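Local coordinates for protein thiaminase-I (Naegleria gruberi, PDB 4HCW) that is a thiaminase-I, an alpha/beta protein whose two-lobed fold probably resembles that of periplasmic binding proteins, at residues A[96-101]-A[307-312]; A[92-97]-A[285-290]. One frame throughout, in Å; residues are numbered along the deposited sequence.

Interaction 1: residues A[96-101]-A[307-312]; sequences DLHSFV and NGIAHL
Asp96 and Asn307 mark the nearest approach of the two backbones, with their CA atoms 7.1 Å apart. Residues 96-98 form an extended link that runs into helix 99-105. Residues 307-312 belong to helix 306-313, where His311 N bonds to Asn307 O at 3.0 Å. A backbone bond between Asp96 and Lys306, just before the helical segment, ties the two regions together.

Two separate pairs of residues touch. At the outer pair, the amide end of Asn307 swings back toward the link, and its ND2 lies 4.3 Å from Asp96 N. This is loose van der Waals contact. The Asp96 carboxylate does not reach Asn307; it makes a long, weak ion pair with Arg91.

The inner pair is buried. Ile309 extends its longer branch away from its own helix (chi2 179°), and CD1 meets His98 CE1 at 4.2 Å, oblique to the imidazole ring. NE2 of that ring has a weak hydrogen bond to Asp327 OD1. Within the same segment, His98 CB sits 3.6 Å above one face of the Phe100 ring, toward its rim. Ile309 also touches Ser323 and Phe326 of helix 317-328.

His98 occupies the N-cap position of helix 99-105. The extended link 96-98, ending in this N-cap, thus lies against the side of helix 306-313.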
ATOM      1  N   ASP A  96      16.666  -9.232   2.986  1.00107.99           N
ATOM      2  CA  ASP A  96      15.729  -9.825   3.934  1.00107.99           C
ATOM      3  C   ASP A  96      14.385  -9.104   3.945  1.00107.99           C
ATOM      4  O   ASP A  96      14.321  -7.884   4.090  1.00107.99           O
ATOM      5  CB  ASP A  96      16.327  -9.857   5.343  1.00129.13           C
ATOM      6  CG  ASP A  96      17.450 -10.863   5.475  1.00129.13           C
ATOM      7  OD1 ASP A  96      17.450 -11.859   4.720  1.00129.13           O
ATOM      8  OD2 ASP A  96      18.333 -10.661   6.335  1.00129.13           O
ATOM      9  N   LEU A  97      13.315  -9.876   3.789  1.00 98.45           N
ATOM     10  CA  LEU A  97      11.961  -9.343   3.816  1.00 98.45           C
ATOM     11  C   LEU A  97      11.249  -9.831   5.068  1.00 98.45           C
ATOM     12  O   LEU A  97      11.658 -10.820   5.675  1.00 98.45           O
ATOM     13  CB  LEU A  97      11.190  -9.804   2.580  1.00 79.00           C
ATOM     14  CG  LEU A  97      11.847  -9.578   1.218  1.00 79.00           C
ATOM     15  CD1 LEU A  97      11.073 -10.301   0.127  1.00 79.00           C
ATOM     16  CD2 LEU A  97      11.948  -8.095   0.911  1.00 79.00           C
ATOM     17  N   HIS A  98      10.182  -9.140   5.455  1.00110.62           N
ATOM     18  CA  HIS A  98       9.352  -9.604   6.558  1.00110.62           C
ATOM     19  C   HIS A  98       8.556 -10.826   6.122  1.00110.62           C
ATOM     20  O   HIS A  98       8.491 -11.142   4.934  1.00110.62           O
ATOM     21  CB  HIS A  98       8.407  -8.499   7.031  1.00 87.20           C
ATOM     22  CG  HIS A  98       9.087  -7.412   7.804  1.00 87.20           C
ATOM     23  ND1 HIS A  98       9.966  -6.524   7.222  1.00 87.20           N
ATOM     24  CD2 HIS A  98       9.016  -7.070   9.111  1.00 87.20           C
ATOM     25  CE1 HIS A  98      10.407  -5.681   8.139  1.00 87.20           C
ATOM     26  NE2 HIS A  98       9.846  -5.991   9.294  1.00 87.20           N
ATOM     27  N   SER A  99       7.954 -11.515   7.086  1.00 93.84           N
ATOM     28  CA  SER A  99       7.173 -12.709   6.790  1.00 93.84           C
ATOM     29  C   SER A  99       5.963 -12.380   5.920  1.00 93.84           C
ATOM     30  O   SER A  99       5.659 -13.098   4.968  1.00 93.84           O
ATOM     31  CB  SER A  99       6.727 -13.396   8.083  1.00 97.30           C
ATOM     32  OG  SER A  99       5.933 -12.532   8.875  1.00 97.30           O
ATOM     33  N   PHE A 100       5.282 -11.285   6.243  1.00 76.92           N
ATOM     34  CA  PHE A 100       4.088 -10.885   5.506  1.00 76.92           C
ATOM     35  C   PHE A 100       4.415 -10.292   4.137  1.00 76.92           C
ATOM     36  O   PHE A 100       3.646 -10.446   3.188  1.00 76.92           O
ATOM     37  CB  PHE A 100       3.238  -9.910   6.327  1.00 88.25           C
ATOM     38  CG  PHE A 100       3.991  -8.708   6.827  1.00 88.25           C
ATOM     39  CD1 PHE A 100       4.068  -7.554   6.066  1.00 88.25           C
ATOM     40  CD2 PHE A 100       4.606  -8.728   8.069  1.00 88.25           C
ATOM     41  CE1 PHE A 100       4.751  -6.445   6.529  1.00 88.25           C
ATOM     42  CE2 PHE A 100       5.292  -7.622   8.537  1.00 88.25           C
ATOM     43  CZ  PHE A 100       5.365  -6.479   7.766  1.00 88.25           C
ATOM     44  N   VAL A 101       5.557  -9.619   4.041  1.00 83.28           N
ATOM     45  CA  VAL A 101       5.995  -9.032   2.778  1.00 83.28           C
ATOM     46  C   VAL A 101       6.293 -10.120   1.751  1.00 83.28           C
ATOM     47  O   VAL A 101       5.861 -10.039   0.602  1.00 83.28           O
ATOM     48  CB  VAL A 101       7.244  -8.148   2.966  1.00 60.05           C
ATOM     49  CG1 VAL A 101       7.812  -7.728   1.619  1.00 60.05           C
ATOM     50  CG2 VAL A 101       6.910  -6.930   3.810  1.00 60.05           C
ATOM     51  N   ASN A 307      16.332  -3.822   4.311  1.00 82.41           N
ATOM     52  CA  ASN A 307      17.464  -2.971   3.959  1.00 82.41           C
ATOM     53  C   ASN A 307      17.013  -1.560   3.603  1.00 82.41           C
ATOM     54  O   ASN A 307      17.634  -0.578   4.010  1.00 82.41           O
ATOM     55  CB  ASN A 307      18.257  -3.576   2.798  1.00 80.48           C
ATOM     56  CG  ASN A 307      18.915  -4.894   3.162  1.00 80.48           C
ATOM     57  OD1 ASN A 307      19.245  -5.138   4.324  1.00 80.48           O
ATOM     58  ND2 ASN A 307      19.115  -5.751   2.167  1.00 80.48           N
ATOM     59  N   GLY A 308      15.925  -1.469   2.844  1.00 69.88           N
ATOM     60  CA  GLY A 308      15.375  -0.187   2.445  1.00 69.88           C
ATOM     61  C   GLY A 308      14.803   0.579   3.622  1.00 69.88           C
ATOM     62  O   GLY A 308      14.973   1.794   3.727  1.00 69.88           O
ATOM     63  N   ILE A 309      14.124  -0.138   4.512  1.00 82.10           N
ATOM     64  CA  ILE A 309      13.553   0.468   5.708  1.00 82.10           C
ATOM     65  C   ILE A 309      14.660   0.923   6.653  1.00 82.10           C
ATOM     66  O   ILE A 309      14.594   2.015   7.221  1.00 82.10           O
ATOM     67  CB  ILE A 309      12.615  -0.511   6.445  1.00 78.90           C
ATOM     68  CG1 ILE A 309      11.477  -0.951   5.523  1.00 78.90           C
ATOM     69  CG2 ILE A 309      12.056   0.129   7.708  1.00 78.90           C
ATOM     70  CD1 ILE A 309      10.520  -1.935   6.160  1.00 78.90           C
ATOM     71  N   ALA A 310      15.678   0.083   6.809  1.00 85.79           N
ATOM     72  CA  ALA A 310      16.813   0.402   7.667  1.00 85.79           C
ATOM     73  C   ALA A 310      17.532   1.656   7.185  1.00 85.79           C
ATOM     74  O   ALA A 310      17.918   2.506   7.987  1.00 85.79           O
ATOM     75  CB  ALA A 310      17.778  -0.771   7.732  1.00 70.86           C
ATOM     76  N   HIS A 311      17.703   1.764   5.871  1.00 71.30           N
ATOM     77  CA  HIS A 311      18.388   2.901   5.263  1.00 71.30           C
ATOM     78  C   HIS A 311      17.709   4.231   5.582  1.00 71.30           C
ATOM     79  O   HIS A 311      18.375   5.245   5.790  1.00 71.30           O
ATOM     80  CB  HIS A 311      18.479   2.718   3.746  1.00 90.30           C
ATOM     81  CG  HIS A 311      19.044   3.903   3.027  1.00 90.30           C
ATOM     82  ND1 HIS A 311      20.395   4.167   2.971  1.00 90.30           N
ATOM     83  CD2 HIS A 311      18.438   4.900   2.338  1.00 90.30           C
ATOM     84  CE1 HIS A 311      20.598   5.272   2.276  1.00 90.30           C
ATOM     85  NE2 HIS A 311      19.426   5.737   1.881  1.00 90.30           N
ATOM     86  N   LEU A 312      16.380   4.220   5.621  1.00 70.81           N
ATOM     87  CA  LEU A 312      15.619   5.441   5.859  1.00 70.81           C
ATOM     88  C   LEU A 312      15.365   5.673   7.344  1.00 70.81           C
ATOM     89  O   LEU A 312      14.994   6.772   7.754  1.00 70.81           O
ATOM     90  CB  LEU A 312      14.301   5.408   5.085  1.00 70.00           C
ATOM     91  CG  LEU A 312      14.461   5.360   3.564  1.00 70.00           C
ATOM     92  CD1 LEU A 312      13.111   5.325   2.865  1.00 70.00           C
ATOM     93  CD2 LEU A 312      15.288   6.543   3.083  1.00 70.00           C
TER

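Interaction 2: residues A[92-97]-A[285-290]; sequences GVTGDL and NLLTNT
Asn289 ND2 donates to Asn285 OD1 at 2.8 Å, at the end of the helix whose Leu287 and Thr288 meet Val93 and Thr94. The bond is moderately bent, with an N-H...O angle of 152°. The donor is tilted 15° from the carbonyl plane of Asn285. Asn289 N also bonds to Asn285 O at 3.0 Å. Asn289 OD1 accepts from Leu291 N, so this side chain caps helix 290-298 while its amide nitrogen holds the turn before it. These bonds probably help to hold the junction of helices 275-288 and 290-298.

Across the contact, Leu287 CD1 is the main apolar tip. It lies alongside Thr94, 3.8 Å from CG2, and the two side chains point the same way. The same Leu287 CD1 is 4.4 Å from Val93 CG1. Phe114 of strand 110-125 touches both Thr94 and Leu287. Val93 also packs on Lys284 and Val280, about one and two turns before Leu287 in helix 275-288.

Thr288 meets the other segment through its methyl group, and CG2 lies 3.5 Å from Val93 O. Its first torsion (chi1 63°) sets OG1 between the backbone N and the carbonyl carbon, where it bonds to Lys284 O. Thr94 OG1 is used in the same way, on Val90 O. Just after Thr94, Gly95 takes a positive phi and the chain leaves helix 87-94. Thr94 O accepts from Asn305 ND2.

Each threonine thus spends its hydroxyl on its own helix and offers its methyl to the neighbour. The helix ends meet through van der Waals contact, mostly of apolar groups, with one methyl set on a backbone carbonyl oxygen, and the polar bonds shape each end from within.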
ATOM      1  N   GLY A  92      18.686 -12.274  -3.401  1.00112.59           N
ATOM      2  CA  GLY A  92      19.951 -11.691  -3.811  1.00112.59           C
ATOM      3  C   GLY A  92      19.810 -10.257  -4.287  1.00112.59           C
ATOM      4  O   GLY A  92      20.803  -9.593  -4.585  1.00112.59           O
ATOM      5  N   VAL A  93      18.571  -9.780  -4.354  1.00102.02           N
ATOM      6  CA  VAL A  93      18.290  -8.423  -4.807  1.00102.02           C
ATOM      7  C   VAL A  93      17.672  -7.580  -3.697  1.00102.02           C
ATOM      8  O   VAL A  93      18.155  -6.491  -3.387  1.00102.02           O
ATOM      9  CB  VAL A  93      17.338  -8.423  -6.020  1.00 86.13           C
ATOM     10  CG1 VAL A  93      16.851  -7.015  -6.318  1.00 86.13           C
ATOM     11  CG2 VAL A  93      18.024  -9.029  -7.233  1.00 86.13           C
ATOM     12  N   THR A  94      16.603  -8.096  -3.100  1.00 95.88           N
ATOM     13  CA  THR A  94      15.868  -7.367  -2.075  1.00 95.88           C
ATOM     14  C   THR A  94      16.516  -7.508  -0.702  1.00 95.88           C
ATOM     15  O   THR A  94      16.435  -6.605   0.130  1.00 95.88           O
ATOM     16  CB  THR A  94      14.413  -7.855  -1.981  1.00119.43           C
ATOM     17  OG1 THR A  94      14.393  -9.215  -1.530  1.00119.43           O
ATOM     18  CG2 THR A  94      13.733  -7.764  -3.339  1.00119.43           C
ATOM     19  N   GLY A  95      17.158  -8.646  -0.471  1.00 93.81           N
ATOM     20  CA  GLY A  95      17.727  -8.941   0.830  1.00 93.81           C
ATOM     21  C   GLY A  95      16.704  -9.621   1.717  1.00 93.81           C
ATOM     22  O   GLY A  95      15.953 -10.484   1.260  1.00 93.81           O
ATOM     23  N   ASP A  96      16.666  -9.232   2.986  1.00107.99           N
ATOM     24  CA  ASP A  96      15.729  -9.825   3.934  1.00107.99           C
ATOM     25  C   ASP A  96      14.385  -9.104   3.945  1.00107.99           C
ATOM     26  O   ASP A  96      14.321  -7.884   4.090  1.00107.99           O
ATOM     27  CB  ASP A  96      16.327  -9.857   5.343  1.00129.13           C
ATOM     28  CG  ASP A  96      17.450 -10.863   5.475  1.00129.13           C
ATOM     29  OD1 ASP A  96      17.450 -11.859   4.720  1.00129.13           O
ATOM     30  OD2 ASP A  96      18.333 -10.661   6.335  1.00129.13           O
ATOM     31  N   LEU A  97      13.315  -9.876   3.789  1.00 98.45           N
ATOM     32  CA  LEU A  97      11.961  -9.343   3.816  1.00 98.45           C
ATOM     33  C   LEU A  97      11.249  -9.831   5.068  1.00 98.45           C
ATOM     34  O   LEU A  97      11.658 -10.820   5.675  1.00 98.45           O
ATOM     35  CB  LEU A  97      11.190  -9.804   2.580  1.00 79.00           C
ATOM     36  CG  LEU A  97      11.847  -9.578   1.218  1.00 79.00           C
ATOM     37  CD1 LEU A  97      11.073 -10.301   0.127  1.00 79.00           C
ATOM     38  CD2 LEU A  97      11.948  -8.095   0.911  1.00 79.00           C
ATOM     39  N   ASN A 285      18.217  -1.888  -9.165  1.00 84.56           N
ATOM     40  CA  ASN A 285      18.449  -0.457  -9.049  1.00 84.56           C
ATOM     41  C   ASN A 285      17.295   0.230  -8.329  1.00 84.56           C
ATOM     42  O   ASN A 285      17.508   1.006  -7.403  1.00 84.56           O
ATOM     43  CB  ASN A 285      18.652   0.170 -10.427  1.00 92.63           C
ATOM     44  CG  ASN A 285      19.032   1.635 -10.347  1.00 92.63           C
ATOM     45  OD1 ASN A 285      19.818   2.039  -9.490  1.00 92.63           O
ATOM     46  ND2 ASN A 285      18.464   2.441 -11.233  1.00 92.63           N
ATOM     47  N   LEU A 286      16.072  -0.071  -8.756  1.00 78.97           N
ATOM     48  CA  LEU A 286      14.874   0.532  -8.175  1.00 78.97           C
ATOM     49  C   LEU A 286      14.736   0.281  -6.676  1.00 78.97           C
ATOM     50  O   LEU A 286      14.111   1.068  -5.965  1.00 78.97           O
ATOM     51  CB  LEU A 286      13.619   0.022  -8.888  1.00 71.37           C
ATOM     52  CG  LEU A 286      13.193   0.736 -10.171  1.00 71.37           C
ATOM     53  CD1 LEU A 286      12.044  -0.008 -10.827  1.00 71.37           C
ATOM     54  CD2 LEU A 286      12.793   2.168  -9.864  1.00 71.37           C
ATOM     55  N   LEU A 287      15.324  -0.811  -6.198  1.00 79.08           N
ATOM     56  CA  LEU A 287      15.136  -1.224  -4.813  1.00 79.08           C
ATOM     57  C   LEU A 287      16.344  -0.956  -3.916  1.00 79.08           C
ATOM     58  O   LEU A 287      16.212  -0.923  -2.693  1.00 79.08           O
ATOM     59  CB  LEU A 287      14.764  -2.707  -4.752  1.00 62.57           C
ATOM     60  CG  LEU A 287      13.559  -3.131  -5.594  1.00 62.57           C
ATOM     61  CD1 LEU A 287      13.260  -4.609  -5.406  1.00 62.57           C
ATOM     62  CD2 LEU A 287      12.344  -2.287  -5.255  1.00 62.57           C
ATOM     63  N   THR A 288      17.515  -0.760  -4.514  1.00 91.42           N
ATOM     64  CA  THR A 288      18.740  -0.614  -3.729  1.00 91.42           C
ATOM     65  C   THR A 288      19.456   0.728  -3.906  1.00 91.42           C
ATOM     66  O   THR A 288      20.313   1.083  -3.097  1.00 91.42           O
ATOM     67  CB  THR A 288      19.737  -1.758  -4.009  1.00 93.80           C
ATOM     68  OG1 THR A 288      20.137  -1.722  -5.385  1.00 93.80           O
ATOM     69  CG2 THR A 288      19.102  -3.107  -3.702  1.00 93.80           C
ATOM     70  N   ASN A 289      19.110   1.467  -4.957  1.00 75.68           N
ATOM     71  CA  ASN A 289      19.718   2.773  -5.203  1.00 75.68           C
ATOM     72  C   ASN A 289      19.408   3.744  -4.070  1.00 75.68           C
ATOM     73  O   ASN A 289      18.247   4.059  -3.812  1.00 75.68           O
ATOM     74  CB  ASN A 289      19.241   3.350  -6.539  1.00 75.46           C
ATOM     75  CG  ASN A 289      20.103   4.502  -7.026  1.00 75.46           C
ATOM     76  OD1 ASN A 289      20.540   5.347  -6.245  1.00 75.46           O
ATOM     77  ND2 ASN A 289      20.348   4.539  -8.331  1.00 75.46           N
ATOM     78  N   THR A 290      20.456   4.217  -3.403  1.00 75.99           N
ATOM     79  CA  THR A 290      20.303   5.085  -2.239  1.00 75.99           C
ATOM     80  C   THR A 290      19.640   6.415  -2.579  1.00 75.99           C
ATOM     81  O   THR A 290      18.967   7.008  -1.737  1.00 75.99           O
ATOM     82  CB  THR A 290      21.657   5.354  -1.553  1.00102.65           C
ATOM     83  OG1 THR A 290      22.550   5.981  -2.482  1.00102.65           O
ATOM     84  CG2 THR A 290      22.271   4.053  -1.063  1.00102.65           C
TER

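Overall arrangement
Interactions 1 and 2 start from one continuous region, the end of helix 87-94 and the link into helix 99-105, and share Asp96 and Leu97. Their centres are about 9 Å apart, on the same side of the chain's centre. Their partners come much later: helix 275-288 for interaction 2, then helix 306-313 for interaction 1, with helix 290-298 between them in the chain. The two sites also touch: Asn307 ND2 is 3.5 Å from Thr94 O. Strand 110-125, in the large mixed sheet, meets Val101 through Pro115 and Leu118, and Thr94 and Leu287 through Phe114. Together the contacts join the end of helix 87-94 and the link after it to two late helices beside the sheet.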